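Local coordinates for protein WYL1 (PDB 6OAW) that serves as a WYL-domain accessory protein with a modulatory role in the Type VI-D CRISPR-Cas system, at residues I82-L87 / I184-I189; N193-Q198 / S266-L271. One frame throughout, in Å; residues are numbered along the deposited sequence.

Contact 1 (I82-L87 / I184-I189)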
# COMPACT_ATOMS: atom_id res chain seq x y z
N ILE B 82 13.82 -17.48 3.79
CA ILE B 82 13.80 -16.23 4.59
C ILE B 82 13.49 -15.08 3.63
O ILE B 82 14.18 -14.93 2.62
CB ILE B 82 15.14 -16.05 5.34
CG1 ILE B 82 15.25 -17.02 6.53
CG2 ILE B 82 15.37 -14.59 5.75
CD1 ILE B 82 16.67 -17.12 7.12
N GLY B 83 12.45 -14.31 3.93
CA GLY B 83 12.06 -13.13 3.16
C GLY B 83 11.08 -13.46 2.04
O GLY B 83 10.58 -12.50 1.45
N ILE B 84 10.81 -14.73 1.71
CA ILE B 84 9.78 -15.05 0.67
C ILE B 84 8.41 -14.86 1.32
O ILE B 84 8.12 -15.45 2.35
CB ILE B 84 9.94 -16.44 0.05
CG1 ILE B 84 11.34 -16.69 -0.52
CG2 ILE B 84 8.89 -16.65 -1.02
CD1 ILE B 84 11.73 -15.71 -1.58
N PRO B 85 7.54 -13.96 0.81
CA PRO B 85 6.25 -13.70 1.45
C PRO B 85 5.38 -14.96 1.58
O PRO B 85 5.41 -15.80 0.68
CB PRO B 85 5.58 -12.66 0.54
CG PRO B 85 6.73 -12.00 -0.17
CD PRO B 85 7.81 -13.05 -0.33
N LEU B 86 4.65 -15.04 2.69
CA LEU B 86 3.67 -16.10 3.00
C LEU B 86 2.28 -15.54 2.70
O LEU B 86 1.82 -14.70 3.44
CB LEU B 86 3.85 -16.52 4.46
CG LEU B 86 5.22 -17.15 4.78
CD1 LEU B 86 5.45 -17.22 6.27
CD2 LEU B 86 5.32 -18.54 4.18
N LEU B 87 1.69 -15.92 1.57
CA LEU B 87 0.37 -15.42 1.13
C LEU B 87 -0.70 -16.03 2.02
O LEU B 87 -0.62 -17.24 2.29
CB LEU B 87 0.10 -15.85 -0.31
CG LEU B 87 0.88 -15.16 -1.40
CD1 LEU B 87 0.31 -15.57 -2.75
CD2 LEU B 87 0.81 -13.65 -1.21
N ILE B 184 8.80 -12.78 -7.26
CA ILE B 184 9.24 -12.89 -8.68
C ILE B 184 10.69 -13.35 -8.75
O ILE B 184 11.01 -14.09 -9.67
CB ILE B 184 9.06 -11.54 -9.41
CG1 ILE B 184 7.61 -11.08 -9.41
CG2 ILE B 184 9.65 -11.59 -10.82
CD1 ILE B 184 7.46 -9.64 -9.89
N PHE B 185 11.55 -12.89 -7.84
CA PHE B 185 13.01 -13.15 -7.88
C PHE B 185 13.37 -14.13 -6.77
O PHE B 185 14.52 -14.09 -6.24
CB PHE B 185 13.78 -11.83 -7.80
CG PHE B 185 13.75 -11.05 -9.09
CD1 PHE B 185 14.61 -11.37 -10.13
CD2 PHE B 185 12.88 -9.99 -9.25
CE1 PHE B 185 14.60 -10.64 -11.31
CE2 PHE B 185 12.84 -9.27 -10.44
CZ PHE B 185 13.70 -9.60 -11.47
N ALA B 186 12.43 -14.98 -6.39
CA ALA B 186 12.60 -15.96 -5.29
C ALA B 186 13.85 -16.81 -5.52
O ALA B 186 14.57 -17.09 -4.54
CB ALA B 186 11.38 -16.82 -5.19
N ASP B 187 14.10 -17.21 -6.77
CA ASP B 187 15.22 -18.12 -7.12
C ASP B 187 16.52 -17.42 -6.73
O ASP B 187 17.32 -18.06 -6.04
CB ASP B 187 15.14 -18.62 -8.58
CG ASP B 187 13.98 -19.57 -8.92
OD1 ASP B 187 13.18 -19.94 -8.02
OD2 ASP B 187 13.87 -19.95 -10.11
N ASN B 188 16.71 -16.12 -7.05
CA ASN B 188 17.89 -15.34 -6.60
C ASN B 188 17.92 -15.37 -5.06
O ASN B 188 19.02 -15.57 -4.45
CB ASN B 188 17.89 -13.89 -7.08
CG ASN B 188 18.26 -13.66 -8.54
OD1 ASN B 188 18.59 -14.60 -9.28
ND2 ASN B 188 18.19 -12.40 -8.96
N ILE B 189 16.77 -15.18 -4.42
CA ILE B 189 16.74 -15.00 -2.95
C ILE B 189 17.13 -16.32 -2.28
O ILE B 189 17.91 -16.27 -1.31
CB ILE B 189 15.39 -14.47 -2.48
CG1 ILE B 189 15.25 -13.00 -2.91
CG2 ILE B 189 15.24 -14.67 -0.99
CD1 ILE B 189 13.85 -12.46 -2.79
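The first turn of helix 186-199 is where Ala186 and Ile189 receive the tip of Ile84, a side chain carried by the loop between helix 55-71 and helix 92-96. It is a worked example of a loop packing on a helix start: one methyl group, CD1 of Ile84, does most of the touching. It lies 3.7 Å from Ile189 CG2 and 3.8 Å from Ala186 CB, and it also approaches Ile189 CB at 4.0 Å, so it meets residues spaced by three along one helical face. Ile84 places this methyl by bending twice: CG1 stands beside the backbone N (chi1 -54°), and the second torsion (chi2 -59°) folds CD1 back instead of leaving the chain extended. The Ile84 and Ile189 chains run alongside one another with opposite sense.

Ile82 joins through its backbone, its O lying 3.8 Å from Ile189 CG2. Ile82 and Gly83 have backbone angles close to those of the two central residues of a type II turn, and the Ile82 carbonyl and the Ile84 tip on either side of Gly83 both reach Ile189 CG2. On the helix side, Phe185 occupies the N-cap position after helix 177-184 ends; its O accepts from Ile189 N at 3.1 Å, closing the turn that presents both partners of Ile84.

Leu183 and Ala69 also touch Ile84, while Ser65 touches Ala186, so helices 177-184 and 55-71 complete the surroundings. Arg182, which packs on Ile189, binds Gly83 O through NE, and Trp93 NE1 binds Leu87 O. Between the segments, then, the side chains meet by aliphatic van der Waals packing largely shielded from water, with the carbonyl oxygen of Ile82 resting against a methyl of Ile189.

Contact 2 (N193-Q198 / S266-L271)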
# COMPACT_ATOMS: atom_id res chain seq x y z
N ASN B 193 20.19 -16.99 0.21
CA ASN B 193 19.91 -17.48 1.58
C ASN B 193 20.78 -18.70 1.87
O ASN B 193 21.28 -18.80 3.03
CB ASN B 193 18.44 -17.83 1.81
CG ASN B 193 17.58 -16.60 1.99
OD1 ASN B 193 18.08 -15.59 2.46
ND2 ASN B 193 16.31 -16.67 1.60
N GLU B 194 20.98 -19.57 0.88
CA GLU B 194 21.83 -20.78 1.03
C GLU B 194 23.24 -20.32 1.41
O GLU B 194 23.78 -20.87 2.38
CB GLU B 194 21.77 -21.68 -0.21
CG GLU B 194 22.81 -22.81 -0.20
CD GLU B 194 22.62 -23.99 0.76
OE1 GLU B 194 21.48 -24.52 0.86
OE2 GLU B 194 23.63 -24.42 1.39
N VAL B 195 23.78 -19.32 0.71
CA VAL B 195 25.18 -18.84 0.87
C VAL B 195 25.32 -18.13 2.22
O VAL B 195 26.37 -18.30 2.87
CB VAL B 195 25.59 -17.91 -0.30
CG1 VAL B 195 26.89 -17.15 -0.02
CG2 VAL B 195 25.69 -18.68 -1.60
N ILE B 196 24.31 -17.35 2.62
CA ILE B 196 24.35 -16.62 3.92
C ILE B 196 24.49 -17.64 5.05
O ILE B 196 25.30 -17.40 5.97
CB ILE B 196 23.14 -15.69 4.09
CG1 ILE B 196 23.26 -14.47 3.16
CG2 ILE B 196 22.97 -15.28 5.55
CD1 ILE B 196 22.11 -13.48 3.27
N LYS B 197 23.73 -18.74 5.00
CA LYS B 197 23.73 -19.80 6.04
C LYS B 197 25.11 -20.48 6.06
O LYS B 197 25.71 -20.55 7.15
CB LYS B 197 22.60 -20.80 5.81
CG LYS B 197 22.46 -21.89 6.88
N GLN B 198 25.59 -20.97 4.91
CA GLN B 198 26.89 -21.67 4.76
C GLN B 198 28.01 -20.79 5.35
O GLN B 198 28.87 -21.33 6.06
CB GLN B 198 27.18 -22.01 3.30
CG GLN B 198 26.27 -23.08 2.71
CD GLN B 198 26.47 -23.25 1.22
OE1 GLN B 198 26.66 -22.29 0.47
NE2 GLN B 198 26.41 -24.49 0.77
N SER B 266 26.10 -18.50 -9.14
CA SER B 266 26.81 -19.80 -9.00
C SER B 266 26.68 -20.35 -7.56
O SER B 266 26.21 -19.62 -6.67
CB SER B 266 28.27 -19.70 -9.43
OG SER B 266 29.04 -18.90 -8.54
N ILE B 267 27.01 -21.64 -7.40
CA ILE B 267 27.35 -22.30 -6.10
C ILE B 267 28.40 -21.42 -5.41
O ILE B 267 29.17 -20.74 -6.13
CB ILE B 267 27.89 -23.73 -6.34
N ALA B 268 28.45 -21.43 -4.08
CA ALA B 268 29.55 -20.81 -3.29
C ALA B 268 30.85 -21.59 -3.53
O ALA B 268 30.81 -22.84 -3.55
CB ALA B 268 29.18 -20.78 -1.83
N GLU B 269 31.94 -20.85 -3.77
CA GLU B 269 33.35 -21.35 -3.76
C GLU B 269 34.10 -20.63 -2.64
O GLU B 269 33.77 -19.45 -2.37
CB GLU B 269 34.09 -21.05 -5.07
CG GLU B 269 33.42 -21.56 -6.32
CD GLU B 269 34.04 -20.99 -7.58
OE1 GLU B 269 35.30 -20.90 -7.65
OE2 GLU B 269 33.27 -20.62 -8.49
N LYS B 270 35.08 -21.30 -2.02
CA LYS B 270 35.90 -20.76 -0.92
C LYS B 270 36.87 -19.72 -1.51
O LYS B 270 37.35 -19.92 -2.64
CB LYS B 270 36.62 -21.90 -0.17
N LEU B 271 37.08 -18.61 -0.79
CA LEU B 271 38.12 -17.58 -1.10
C LEU B 271 39.51 -18.18 -0.88
O LEU B 271 39.62 -19.08 -0.02
CB LEU B 271 37.90 -16.36 -0.20
CG LEU B 271 36.62 -15.58 -0.48
CD1 LEU B 271 36.09 -14.91 0.78
CD2 LEU B 271 36.85 -14.57 -1.59
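Ser266 OG, two residues before the Ala268 methyl that meets Val195 and Gln198, takes part in two hydrogen bonds. It donates to Ile267 O at 3.0 Å, tilted 28° from the carbonyl plane, and is also hydrogen-bonded to Tyr208 N. Together with the backbone pairing of Ser266 and Tyr208, these bonds tie the chain just ahead of Ala268 to strand 205-211.

The contact with the helix is small and centres on a single methyl group. Ala268 CB points at helix 186-199 and lies 4.1 Å from Val195 CG2, one branch of a side chain turned so that CG1 is anti to the backbone N (chi1 167°) and CG2 is beside it. One turn later, Gln198 stretches its chain beyond CG and brings OE1 to 3.7 Å from the same methyl, a van der Waals approach at the more exposed side. Val195 is buried, also touching Ile207 and Pro225, while Ala268 rests on Ser205.

Beyond Ala268, Glu269 pairs through its backbone with Phe206 and Leu271 with Tyr204, so the segment runs antiparallel to strand 205-211. A helix leading into an antiparallel sheet and packing beside one of its short strands is consistent with the Sm-like barrel fold of WYL domains.

How the contacts relate
Contacts 1 and 2 lie in series along the chain, the first closing before the second opens, with their centres about 18 Å apart. Both use helix 186-199: its first turn meets loop 82-87, and its later turns meet segment 266-271 beside the antiparallel sheet. They also touch directly, since Asn193 ND2 lies 2.9 Å from Ile82 O, a probable hydrogen bond, and ND2 bonds the carbonyl of Lys80 too. The principle illustrated is that one helix can serve two neighbours: here it bridges the largely helical part that precedes it and the sheet that follows, which probably belongs to the WYL domain.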